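Local coordinates for protein mandelate racemase/muconate lactonizing enzyme (Roseovarius nubinhibens ISM, PDB 3FVD) that binds magnesium and belongs to the mandelate racemase/muconate lactonizing enzyme family of the enolase superfamily, probably acting on a carboxylate substrate, at residues R192-V197 with R216-Q221. Sequence-based numbering, arbitrary orientation.
Sequences RVTFDV and RDWIEQ. With MG (magnesium ion), chain C.
D196 and E220 set their carboxylates face to face, the planes 1° apart, with D196 OD1 3.6 Å from E220 CD. Both side chains leave CB with CG anti to the backbone N (chi1 -173° in D196, 179° in E220), and E220 runs on extended to the metal. E220 OE2 binds the magnesium ion at 2.4 Å, and E244 binds it too. D196 is a magnesium ligand of this protein, though here its OD1 stays 3.1 Å from the ion, and D196 OD2 accepts a 2.6 Å hydrogen bond from a water that is itself a ligand of the metal. Two acidic groups this close would probably repel each other; the magnesium and two lysines, K167 on D196 and K265 on E220, are likely to offset this. With an alanine in place of D196, the metal-bound water would probably lose its acceptor and K167 its carboxylate partner.

On the same side of the sheet, T194 CG2 lies 3.5 Å from E220 OE1. The backbones fix the register. F195 N donates to W218 O at 2.9 Å, and E220 N donates to F195 O at 2.8 Å; both are nearly straight. V197 N to E220 O is weak.

F195 and I219 lie on the other side of the sheet, where I219 CD1 meets F195 CB. The F195 ring turns an edge to D217 OD1, whose hydrogen bond is with S184 OG. A water bridges V193 N and D217 OD2.

The two segments are neighbouring parallel strands of a beta-alpha-beta unit, joined through helix 203-210. Acidic residues near the C-terminal ends of successive barrel strands, gathered around magnesium, mark the metal site of the enolase superfamily barrel.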
loop_
_atom_site.group_PDB
_atom_site.type_symbol
_atom_site.label_atom_id
_atom_site.label_comp_id
_atom_site.label_asym_id
_atom_site.label_seq_id
_atom_site.Cartn_x
_atom_site.Cartn_y
_atom_site.Cartn_z
ATOM N N ARG A 192 19.841 22.625 -23.494
ATOM C CA ARG A 192 19.327 21.564 -22.618
ATOM C C ARG A 192 19.880 20.252 -23.073
ATOM O O ARG A 192 20.116 20.085 -24.259
ATOM C CB ARG A 192 17.784 21.505 -22.649
ATOM C CG ARG A 192 17.087 22.775 -22.210
ATOM C CD ARG A 192 16.040 22.428 -21.134
ATOM N NE ARG A 192 16.633 22.610 -19.816
ATOM C CZ ARG A 192 16.319 21.962 -18.691
ATOM N NH1 ARG A 192 15.370 21.003 -18.664
ATOM N NH2 ARG A 192 17.002 22.292 -17.585
ATOM N N VAL A 193 20.107 19.322 -22.141
ATOM C CA VAL A 193 20.542 17.966 -22.483
ATOM C C VAL A 193 19.650 16.944 -21.808
ATOM O O VAL A 193 19.257 17.173 -20.688
ATOM C CB VAL A 193 21.923 17.530 -21.864
ATOM C CG1 VAL A 193 22.873 17.124 -22.878
ATOM C CG2 VAL A 193 22.444 18.452 -20.782
ATOM N N THR A 194 19.475 15.793 -22.459
ATOM C CA THR A 194 18.937 14.594 -21.860
ATOM C C THR A 194 19.978 13.503 -21.969
ATOM O O THR A 194 20.562 13.330 -23.036
ATOM C CB THR A 194 17.669 14.131 -22.678
ATOM O OG1 THR A 194 16.621 15.088 -22.493
ATOM C CG2 THR A 194 17.161 12.734 -22.296
ATOM N N PHE A 195 20.172 12.744 -20.891
ATOM C CA PHE A 195 21.113 11.621 -20.889
ATOM C C PHE A 195 20.348 10.390 -21.241
ATOM O O PHE A 195 19.593 9.860 -20.412
ATOM C CB PHE A 195 21.855 11.521 -19.555
ATOM C CG PHE A 195 22.762 12.710 -19.312
ATOM C CD1 PHE A 195 22.357 13.734 -18.463
ATOM C CD2 PHE A 195 24.018 12.836 -20.015
ATOM C CE1 PHE A 195 23.196 14.853 -18.272
ATOM C CE2 PHE A 195 24.803 13.904 -19.853
ATOM C CZ PHE A 195 24.409 14.919 -18.966
ATOM N N ASP A 196 20.468 9.983 -22.499
ATOM C CA ASP A 196 19.834 8.739 -22.983
ATOM C C ASP A 196 20.708 7.502 -22.680
ATOM O O ASP A 196 21.727 7.299 -23.302
ATOM C CB ASP A 196 19.528 8.854 -24.495
ATOM C CG ASP A 196 18.710 7.684 -25.045
ATOM O OD1 ASP A 196 18.191 6.856 -24.254
ATOM O OD2 ASP A 196 18.553 7.592 -26.293
ATOM N N VAL A 197 20.281 6.668 -21.742
ATOM C CA VAL A 197 21.034 5.510 -21.294
ATOM C C VAL A 197 20.635 4.299 -22.117
ATOM O O VAL A 197 21.352 3.333 -22.220
ATOM C CB VAL A 197 20.668 5.224 -19.796
ATOM C CG1 VAL A 197 21.508 4.130 -19.255
ATOM C CG2 VAL A 197 20.854 6.501 -18.948
ATOM N N ARG A 216 21.221 17.487 -12.557
ATOM C CA ARG A 216 19.805 17.145 -12.404
ATOM C C ARG A 216 19.095 17.174 -13.714
ATOM O O ARG A 216 17.906 17.472 -13.759
ATOM C CB ARG A 216 19.106 18.091 -11.403
ATOM C CG ARG A 216 19.730 18.050 -10.054
ATOM C CD ARG A 216 19.576 16.702 -9.413
ATOM N NE ARG A 216 20.223 16.679 -8.105
ATOM C CZ ARG A 216 21.242 15.888 -7.791
ATOM N NH1 ARG A 216 21.741 15.952 -6.594
ATOM N NH2 ARG A 216 21.769 15.040 -8.677
ATOM N N ASP A 217 19.804 16.901 -14.786
ATOM C CA ASP A 217 19.149 16.805 -16.069
ATOM C C ASP A 217 18.319 15.513 -16.184
ATOM O O ASP A 217 18.510 14.543 -15.427
ATOM C CB ASP A 217 20.206 16.873 -17.175
ATOM C CG ASP A 217 21.178 17.974 -16.924
ATOM O OD1 ASP A 217 22.161 17.783 -16.191
ATOM O OD2 ASP A 217 20.922 19.083 -17.404
ATOM N N TRP A 218 17.435 15.491 -17.164
ATOM C CA TRP A 218 16.702 14.269 -17.467
ATOM C C TRP A 218 17.610 13.089 -17.710
ATOM O O TRP A 218 18.647 13.223 -18.413
ATOM C CB TRP A 218 15.929 14.417 -18.760
ATOM C CG TRP A 218 14.731 15.256 -18.756
ATOM C CD1 TRP A 218 14.619 16.514 -19.278
ATOM C CD2 TRP A 218 13.414 14.864 -18.352
ATOM N NE1 TRP A 218 13.316 16.941 -19.198
ATOM C CE2 TRP A 218 12.555 15.949 -18.637
ATOM C CE3 TRP A 218 12.873 13.693 -17.778
ATOM C CZ2 TRP A 218 11.179 15.909 -18.371
ATOM C CZ3 TRP A 218 11.500 13.654 -17.483
ATOM C CH2 TRP A 218 10.661 14.720 -17.820
ATOM N N ILE A 219 17.206 11.943 -17.134
ATOM C CA ILE A 219 17.768 10.634 -17.467
ATOM C C ILE A 219 16.697 9.823 -18.203
ATOM O O ILE A 219 15.559 9.634 -17.703
ATOM C CB ILE A 219 18.138 9.868 -16.228
ATOM C CG1 ILE A 219 18.945 10.753 -15.250
ATOM C CG2 ILE A 219 18.925 8.549 -16.580
ATOM C CD1 ILE A 219 20.250 11.376 -15.870
ATOM N N GLU A 220 17.029 9.336 -19.388
ATOM C CA GLU A 220 16.012 8.632 -20.183
ATOM C C GLU A 220 16.201 7.119 -20.102
ATOM O O GLU A 220 17.281 6.599 -20.367
ATOM C CB GLU A 220 16.042 9.136 -21.627
ATOM C CG GLU A 220 15.085 8.521 -22.570
ATOM C CD GLU A 220 15.340 8.996 -24.002
ATOM O OE1 GLU A 220 16.066 10.031 -24.188
ATOM O OE2 GLU A 220 14.845 8.311 -24.944
ATOM N N GLN A 221 15.148 6.423 -19.710
ATOM C CA GLN A 221 15.153 4.941 -19.651
ATOM C C GLN A 221 16.489 4.345 -19.124
ATOM O O GLN A 221 17.234 3.761 -19.872
ATOM C CB GLN A 221 14.780 4.402 -21.051
ATOM C CG GLN A 221 14.372 2.922 -21.136
ATOM C CD GLN A 221 13.027 2.633 -20.540
ATOM O OE1 GLN A 221 11.987 3.145 -20.967
ATOM N NE2 GLN A 221 13.036 1.792 -19.535
HETATM MG MG MG C . 15.336 5.953 -25.083
HETATM O O HOH W 1 19.704 20.272 -19.347
HETATM O O HOH W 2 16.832 5.899 -27.126
HETATM O O HOH W 3 16.682 4.911 -23.493
#